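Local coordinates for Lmo1076 protein (Listeria monocytogenes serovar 1/2a, PDB 5JQC) that is a putative secreted autolysin, probably a cell-wall hydrolase, represented here by three GW modules, the kind of repeat that typically tethers such enzymes to the bacterial surface, at residues Q19-S24 against L66-T71; H35-G40 against G87-R92. One frame throughout, in Å; residues are numbered along the deposited sequence.

Both contacts lie in the first of three GW modules, with centres about 12 Å apart. Contact 1 lies within the five-stranded antiparallel sheet, pairing strands 19-29 and 62-71; contact 2 lays the segment around strand 36-37 against an outermost strand of that sheet, 84-90. Strand 74-81 runs between 62-71 and 84-90. The contacts meet directly: K91 NZ and E68 OE1 form a salt bridge at 3.0 Å, and the W88 ring reaches back over contact 1, its CH2 lying 3.7 Å from K67 CB and 3.8 Å from Q20 NE2. K91 NZ also hydrogen-bonds a glycerol, probably from the crystallisation liquor, and glycerol lies about 5 Å from the side chains of E68 and of R92.

Contact 1 of 2, residues Q19-S24 against L66-T71; sequences QQKNVS and LKEGTT
Strands 19-24 and 66-71 run antiparallel, their directions 146° apart, and the axes of these two short segments come within 4.3 Å, with Q20 facing G69 and N22 facing K67 as non-hydrogen-bonded pairs. K21 and E68 form a hydrogen-bonded pair: K21 N gives to E68 O at 2.9 Å and E68 N returns to K21 O at 2.8 Å. V23 N adds a bond to L66 O at 2.8 Å.

On the face carrying Q20 and N22, the K67 chain runs beside N22, pointing the same way, and a final bend (chi4 -63°) brings its NZ to N22 OD1 at 2.9 Å, tilted from the amide plane. The Q20 chain crosses K67 obliquely, and its CG rests 3.5 Å from E68 O. On the other face E68 crosses V23 at about a right angle, CG lying 4.0 Å from both V23 methyls. The buried E68 carboxylate is held from outside this pair of strands: OE1 forms a salt bridge with K91 and OE2 a hydrogen bond with the Y96 hydroxyl, which together would probably stabilise its negative charge; K21 NZ stays outside contact distance. Further along, T70 OG1 sits 3.6 Å from Q19 CB. This twisted antiparallel ladder joins the first two long strands of the SH3-like sheet characteristic of a GW module.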
ATOM      1  N   GLN A  19       4.132 -35.384  11.043  1.00 53.49           N
ATOM      2  CA  GLN A  19       3.636 -34.047  11.354  1.00 54.85           C
ATOM      3  C   GLN A  19       2.540 -33.683  10.370  1.00 51.17           C
ATOM      4  O   GLN A  19       2.587 -34.045   9.195  1.00 52.10           O
ATOM      5  CB  GLN A  19       4.709 -32.952  11.263  1.00 59.97           C
ATOM      6  CG  GLN A  19       5.977 -33.223  12.063  1.00 66.74           C
ATOM      7  CD  GLN A  19       6.949 -32.081  11.934  1.00 70.33           C
ATOM      8  OE1 GLN A  19       6.627 -31.049  11.333  1.00 69.77           O
ATOM      9  NE2 GLN A  19       8.143 -32.250  12.493  1.00 73.94           N
ATOM     10  N   GLN A  20       1.554 -32.946  10.859  1.00 56.49           N
ATOM     11  CA  GLN A  20       0.518 -32.458   9.962  1.00 64.88           C
ATOM     12  C   GLN A  20       0.025 -31.112  10.467  1.00 64.43           C
ATOM     13  O   GLN A  20      -0.041 -30.897  11.678  1.00 63.95           O
ATOM     14  CB  GLN A  20      -0.630 -33.462   9.880  1.00 70.27           C
ATOM     15  CG  GLN A  20      -1.617 -33.203   8.763  1.00 75.43           C
ATOM     16  CD  GLN A  20      -2.559 -34.374   8.641  1.00 80.73           C
ATOM     17  OE1 GLN A  20      -2.446 -35.338   9.404  1.00 85.55           O
ATOM     18  NE2 GLN A  20      -3.486 -34.313   7.685  1.00 79.56           N
ATOM     19  N   LYS A  21      -0.317 -30.213   9.549  1.00 63.14           N
ATOM     20  CA  LYS A  21      -0.879 -28.946   9.994  1.00 56.32           C
ATOM     21  C   LYS A  21      -1.710 -28.336   8.885  1.00 56.47           C
ATOM     22  O   LYS A  21      -1.410 -28.494   7.694  1.00 58.04           O
ATOM     23  CB  LYS A  21       0.211 -27.960  10.423  1.00 54.03           C
ATOM     24  CG  LYS A  21       1.115 -27.495   9.292  1.00 49.44           C
ATOM     25  CD  LYS A  21       2.121 -26.489   9.800  1.00 51.20           C
ATOM     26  CE  LYS A  21       3.323 -26.387   8.854  1.00 56.36           C
ATOM     27  NZ  LYS A  21       4.216 -25.248   9.235  1.00 59.35           N
ATOM     28  N   ASN A  22      -2.756 -27.634   9.300  1.00 55.15           N
ATOM     29  CA  ASN A  22      -3.515 -26.784   8.401  1.00 54.13           C
ATOM     30  C   ASN A  22      -2.740 -25.507   8.129  1.00 51.64           C
ATOM     31  O   ASN A  22      -2.076 -24.963   9.019  1.00 53.05           O
ATOM     32  CB  ASN A  22      -4.872 -26.424   9.005  1.00 58.30           C
ATOM     33  CG  ASN A  22      -5.719 -27.628   9.295  1.00 61.64           C
ATOM     34  OD1 ASN A  22      -5.648 -28.630   8.586  1.00 66.46           O
ATOM     35  ND2 ASN A  22      -6.535 -27.540  10.345  1.00 64.91           N
ATOM     36  N   VAL A  23      -2.850 -25.015   6.898  1.00 52.11           N
ATOM     37  CA  VAL A  23      -2.194 -23.789   6.465  1.00 52.70           C
ATOM     38  C   VAL A  23      -3.164 -23.025   5.567  1.00 52.37           C
ATOM     39  O   VAL A  23      -4.183 -23.553   5.116  1.00 53.26           O
ATOM     40  CB  VAL A  23      -0.860 -24.070   5.725  1.00 48.68           C
ATOM     41  CG1 VAL A  23       0.124 -24.740   6.663  1.00 47.83           C
ATOM     42  CG2 VAL A  23      -1.106 -24.916   4.484  1.00 41.36           C
ATOM     43  N   SER A  24      -2.842 -21.760   5.311  1.00 55.41           N
ATOM     44  CA  SER A  24      -3.588 -20.957   4.334  1.00 56.59           C
ATOM     45  C   SER A  24      -2.559 -20.231   3.477  1.00 54.29           C
ATOM     46  O   SER A  24      -1.929 -19.264   3.922  1.00 59.74           O
ATOM     47  CB  SER A  24      -4.561 -19.988   5.005  1.00 57.88           C
ATOM     48  OG  SER A  24      -5.287 -19.256   4.021  1.00 64.35           O
ATOM     49  N   LEU A  66      -4.023 -26.007   1.646  1.00 63.78           N
ATOM     50  CA  LEU A  66      -4.867 -26.167   2.822  1.00 62.49           C
ATOM     51  C   LEU A  66      -4.184 -26.902   3.967  1.00 56.36           C
ATOM     52  O   LEU A  66      -4.413 -26.574   5.136  1.00 52.12           O
ATOM     53  CB  LEU A  66      -6.148 -26.918   2.441  1.00 63.73           C
ATOM     54  CG  LEU A  66      -7.259 -26.208   1.660  1.00 61.27           C
ATOM     55  CD1 LEU A  66      -6.876 -25.966   0.214  1.00 63.74           C
ATOM     56  CD2 LEU A  66      -8.519 -27.059   1.747  1.00 69.93           C
ATOM     57  N   LYS A  67      -3.375 -27.913   3.671  1.00 54.03           N
ATOM     58  CA  LYS A  67      -2.736 -28.702   4.712  1.00 53.73           C
ATOM     59  C   LYS A  67      -1.350 -29.090   4.231  1.00 49.29           C
ATOM     60  O   LYS A  67      -1.085 -29.130   3.028  1.00 49.42           O
ATOM     61  CB  LYS A  67      -3.499 -29.990   5.054  1.00 55.18           C
ATOM     62  CG  LYS A  67      -4.975 -29.860   5.411  1.00 59.63           C
ATOM     63  CD  LYS A  67      -5.543 -31.253   5.723  1.00 61.06           C
ATOM     64  CE  LYS A  67      -7.064 -31.213   5.897  1.00 69.53           C
ATOM     65  NZ  LYS A  67      -7.464 -30.369   7.052  1.00 71.73           N
ATOM     66  N   GLU A  68      -0.471 -29.387   5.186  1.00 48.12           N
ATOM     67  CA  GLU A  68       0.828 -29.980   4.885  1.00 46.84           C
ATOM     68  C   GLU A  68       1.040 -31.146   5.827  1.00 52.66           C
ATOM     69  O   GLU A  68       0.615 -31.095   6.981  1.00 56.01           O
ATOM     70  CB  GLU A  68       1.984 -28.993   5.045  1.00 48.03           C
ATOM     71  CG  GLU A  68       1.753 -27.647   4.391  1.00 58.15           C
ATOM     72  CD  GLU A  68       3.047 -26.865   4.214  1.00 68.70           C
ATOM     73  OE1 GLU A  68       4.085 -27.345   4.727  1.00 71.41           O
ATOM     74  OE2 GLU A  68       3.016 -25.783   3.569  1.00 70.40           O
ATOM     75  N   GLY A  69       1.716 -32.183   5.339  1.00 56.33           N
ATOM     76  CA  GLY A  69       2.053 -33.348   6.140  1.00 57.25           C
ATOM     77  C   GLY A  69       3.383 -33.933   5.704  1.00 57.33           C
ATOM     78  O   GLY A  69       3.716 -33.915   4.511  1.00 62.00           O
ATOM     79  N   THR A  70       4.169 -34.431   6.650  1.00 50.32           N
ATOM     80  CA  THR A  70       5.490 -34.943   6.331  1.00 52.47           C
ATOM     81  C   THR A  70       5.562 -36.431   6.633  1.00 51.63           C
ATOM     82  O   THR A  70       4.856 -36.935   7.512  1.00 51.71           O
ATOM     83  CB  THR A  70       6.588 -34.195   7.103  1.00 52.03           C
ATOM     84  OG1 THR A  70       6.502 -34.489   8.504  1.00 55.80           O
ATOM     85  CG2 THR A  70       6.453 -32.697   6.879  1.00 48.72           C
ATOM     86  N   THR A  71       6.378 -37.131   5.852  1.00 54.99           N
ATOM     87  CA  THR A  71       6.820 -38.481   6.170  1.00 51.14           C
ATOM     88  C   THR A  71       8.319 -38.536   5.949  1.00 55.11           C
ATOM     89  O   THR A  71       8.926 -37.561   5.488  1.00 61.35           O
ATOM     90  CB  THR A  71       6.152 -39.543   5.291  1.00 50.35           C
ATOM     91  OG1 THR A  71       6.830 -39.598   4.032  1.00 47.65           O
ATOM     92  CG2 THR A  71       4.697 -39.228   5.038  1.00 48.73           C
TER

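Contact 2 of 2, residues H35-G40 against G87-R92; sequences HGVYSG and GWMDKR
The Gly-Trp dipeptide that gives GW modules their name is here G87-W88, and within it W88 makes a single antiparallel hydrogen-bonded bridge with Y38. Y38 N donates to W88 O and W88 N to Y38 O, both at 2.9 Å. At G87 (phi/psi 157/-150°) the bare CA lies 3.4 Å from Y38 O and 4.0 Å from V37 CG1, and the two chains close up. The chain turns after Y38 and brings G40 across one face of the indole: G40 CA makes a CH-pi contact 3.8 Å from the centroid of the five-membered ring, while S39 O approaches W88 CD1 obliquely.

M89, a selenomethionine, passes G36 O with its CG, and its SE lies 4.1 Å from V37 CG2 and 4.0 Å from H35 CB. The H35 ring leans on D90, CD2 at 3.5 Å from D90 CB, with imidazole and carboxylate planes 66° apart. D90 is in turn held by R92 side-on: NH2 donates to OD2 at 2.6 Å in a salt bridge and NE donates to OD1. The R92 backbone N reaches OD1 from the same face as NE, closing an Asx turn at the start of the 3-10 segment. Strand 74-81 flanks strand 84-90 within the sheet, W88 touching Q78 and M89 touching F79; M89 also packs on V29 and F94, while strand 53-54 pairs with 36-37.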
ATOM      1  N   HIS A  35       5.621 -35.541 -10.636  1.00 74.92           N
ATOM      2  CA  HIS A  35       5.041 -35.779  -9.322  1.00 70.42           C
ATOM      3  C   HIS A  35       3.619 -36.297  -9.457  1.00 74.49           C
ATOM      4  O   HIS A  35       2.934 -36.032 -10.450  1.00 77.49           O
ATOM      5  CB  HIS A  35       5.005 -34.520  -8.470  1.00 70.48           C
ATOM      6  CG  HIS A  35       6.351 -34.003  -8.095  1.00 66.79           C
ATOM      7  ND1 HIS A  35       6.910 -32.893  -8.691  1.00 64.58           N
ATOM      8  CD2 HIS A  35       7.243 -34.428  -7.170  1.00 68.17           C
ATOM      9  CE1 HIS A  35       8.091 -32.656  -8.151  1.00 66.96           C
ATOM     10  NE2 HIS A  35       8.319 -33.575  -7.229  1.00 70.19           N
ATOM     11  N   GLY A  36       3.166 -37.005  -8.426  1.00 71.80           N
ATOM     12  CA  GLY A  36       1.835 -37.581  -8.401  1.00 74.19           C
ATOM     13  C   GLY A  36       0.891 -36.820  -7.488  1.00 73.10           C
ATOM     14  O   GLY A  36       1.316 -36.176  -6.526  1.00 72.26           O
ATOM     15  N   VAL A  37      -0.399 -36.892  -7.809  1.00 74.26           N
ATOM     16  CA  VAL A  37      -1.473 -36.428  -6.937  1.00 76.03           C
ATOM     17  C   VAL A  37      -2.090 -37.651  -6.279  1.00 75.97           C
ATOM     18  O   VAL A  37      -2.318 -38.671  -6.942  1.00 78.63           O
ATOM     19  CB  VAL A  37      -2.526 -35.621  -7.725  1.00 75.96           C
ATOM     20  CG1 VAL A  37      -3.601 -35.064  -6.793  1.00 78.52           C
ATOM     21  CG2 VAL A  37      -1.863 -34.498  -8.524  1.00 74.38           C
ATOM     22  N   TYR A  38      -2.352 -37.565  -4.975  1.00 73.70           N
ATOM     23  CA  TYR A  38      -2.811 -38.715  -4.211  1.00 72.65           C
ATOM     24  C   TYR A  38      -4.000 -38.310  -3.349  1.00 73.71           C
ATOM     25  O   TYR A  38      -4.186 -37.136  -3.018  1.00 74.80           O
ATOM     26  CB  TYR A  38      -1.679 -39.298  -3.346  1.00 73.45           C
ATOM     27  CG  TYR A  38      -0.475 -39.769  -4.155  1.00 76.93           C
ATOM     28  CD1 TYR A  38       0.547 -38.887  -4.508  1.00 75.90           C
ATOM     29  CD2 TYR A  38      -0.365 -41.098  -4.569  1.00 79.01           C
ATOM     30  CE1 TYR A  38       1.649 -39.316  -5.252  1.00 75.95           C
ATOM     31  CE2 TYR A  38       0.734 -41.535  -5.312  1.00 77.96           C
ATOM     32  CZ  TYR A  38       1.734 -40.637  -5.654  1.00 76.81           C
ATOM     33  OH  TYR A  38       2.824 -41.057  -6.395  1.00 74.78           O
ATOM     34  N   SER A  39      -4.827 -39.301  -3.008  1.00 74.38           N
ATOM     35  CA  SER A  39      -5.933 -39.038  -2.101  1.00 75.91           C
ATOM     36  C   SER A  39      -5.438 -38.600  -0.731  1.00 77.29           C
ATOM     37  O   SER A  39      -6.167 -37.929   0.007  1.00 81.97           O
ATOM     38  CB  SER A  39      -6.814 -40.282  -1.973  1.00 79.41           C
ATOM     39  OG  SER A  39      -6.139 -41.336  -1.304  1.00 86.42           O
ATOM     40  N   GLY A  40      -4.215 -38.978  -0.366  1.00 73.62           N
ATOM     41  CA  GLY A  40      -3.671 -38.627   0.927  1.00 65.35           C
ATOM     42  C   GLY A  40      -2.183 -38.396   0.830  1.00 62.83           C
ATOM     43  O   GLY A  40      -1.609 -38.501  -0.255  1.00 67.91           O
ATOM     44  N   GLY A  87      -6.211 -32.980  -4.170  1.00 85.68           N
ATOM     45  CA  GLY A  87      -5.543 -34.060  -3.457  1.00 80.71           C
ATOM     46  C   GLY A  87      -4.285 -33.539  -2.782  1.00 77.06           C
ATOM     47  O   GLY A  87      -4.210 -32.369  -2.400  1.00 79.34           O
ATOM     48  N   TRP A  88      -3.307 -34.432  -2.658  1.00 70.12           N
ATOM     49  CA  TRP A  88      -2.018 -34.123  -2.055  1.00 64.65           C
ATOM     50  C   TRP A  88      -0.906 -34.311  -3.069  1.00 65.20           C
ATOM     51  O   TRP A  88      -0.932 -35.253  -3.862  1.00 69.94           O
ATOM     52  CB  TRP A  88      -1.729 -35.016  -0.870  1.00 59.01           C
ATOM     53  CG  TRP A  88      -2.714 -34.900   0.181  1.00 61.66           C
ATOM     54  CD1 TRP A  88      -4.014 -35.301   0.136  1.00 63.68           C
ATOM     55  CD2 TRP A  88      -2.501 -34.354   1.481  1.00 60.56           C
ATOM     56  NE1 TRP A  88      -4.627 -35.036   1.332  1.00 67.54           N
ATOM     57  CE2 TRP A  88      -3.718 -34.457   2.178  1.00 64.98           C
ATOM     58  CE3 TRP A  88      -1.397 -33.787   2.124  1.00 61.68           C
ATOM     59  CZ2 TRP A  88      -3.865 -34.011   3.492  1.00 64.01           C
ATOM     60  CZ3 TRP A  88      -1.542 -33.350   3.430  1.00 63.74           C
ATOM     61  CH2 TRP A  88      -2.767 -33.468   4.102  1.00 63.29           C
HETATM   62  N   MSE A  89       0.088 -33.435  -3.004  1.00 66.99           N
HETATM   63  CA  MSE A  89       1.251 -33.528  -3.877  1.00 68.40           C
HETATM   64  C   MSE A  89       2.496 -33.017  -3.154  1.00 62.72           C
HETATM   65  O   MSE A  89       2.399 -32.184  -2.240  1.00 61.41           O
HETATM   66  CB  MSE A  89       0.995 -32.749  -5.174  1.00 83.69           C
HETATM   67  CG  MSE A  89       2.165 -32.742  -6.153  1.00 93.99           C
HETATM   68 SE   MSE A  89       1.670 -32.401  -8.018  1.00106.79          SE
HETATM   69  CE  MSE A  89       0.735 -30.681  -7.842  1.00110.90           C
ATOM     70  N   ASP A  90       3.645 -33.577  -3.537  1.00 61.62           N
ATOM     71  CA  ASP A  90       4.942 -33.140  -3.041  1.00 56.25           C
ATOM     72  C   ASP A  90       5.008 -31.621  -3.012  1.00 55.53           C
ATOM     73  O   ASP A  90       4.769 -30.958  -4.025  1.00 58.53           O
ATOM     74  CB  ASP A  90       6.047 -33.703  -3.953  1.00 59.67           C
ATOM     75  CG  ASP A  90       7.410 -33.792  -3.276  1.00 62.61           C
ATOM     76  OD1 ASP A  90       7.797 -32.902  -2.488  1.00 64.67           O
ATOM     77  OD2 ASP A  90       8.115 -34.782  -3.547  1.00 71.78           O
ATOM     78  N   LYS A  91       5.346 -31.076  -1.841  1.00 56.61           N
ATOM     79  CA  LYS A  91       5.459 -29.627  -1.684  1.00 53.61           C
ATOM     80  C   LYS A  91       6.404 -29.010  -2.710  1.00 56.18           C
ATOM     81  O   LYS A  91       6.222 -27.850  -3.102  1.00 58.92           O
ATOM     82  CB  LYS A  91       5.923 -29.305  -0.264  1.00 50.64           C
ATOM     83  CG  LYS A  91       6.053 -27.833   0.035  1.00 55.39           C
ATOM     84  CD  LYS A  91       6.322 -27.650   1.502  1.00 58.00           C
ATOM     85  CE  LYS A  91       6.244 -26.199   1.884  1.00 57.80           C
ATOM     86  NZ  LYS A  91       6.435 -26.054   3.352  1.00 58.20           N
ATOM     87  N   ARG A  92       7.405 -29.768  -3.166  1.00 55.44           N
ATOM     88  CA  ARG A  92       8.368 -29.255  -4.138  1.00 52.55           C
ATOM     89  C   ARG A  92       7.723 -28.954  -5.484  1.00 53.05           C
ATOM     90  O   ARG A  92       8.268 -28.166  -6.262  1.00 55.18           O
ATOM     91  CB  ARG A  92       9.518 -30.253  -4.326  1.00 45.17           C
ATOM     92  CG  ARG A  92      10.516 -30.331  -3.166  1.00 50.35           C
ATOM     93  CD  ARG A  92      11.553 -31.439  -3.413  1.00 54.90           C
ATOM     94  NE  ARG A  92      10.885 -32.734  -3.524  1.00 60.18           N
ATOM     95  CZ  ARG A  92      11.418 -33.834  -4.064  1.00 61.28           C
ATOM     96  NH1 ARG A  92      12.654 -33.831  -4.579  1.00 56.68           N
ATOM     97  NH2 ARG A  92      10.689 -34.947  -4.103  1.00 62.07           N
TER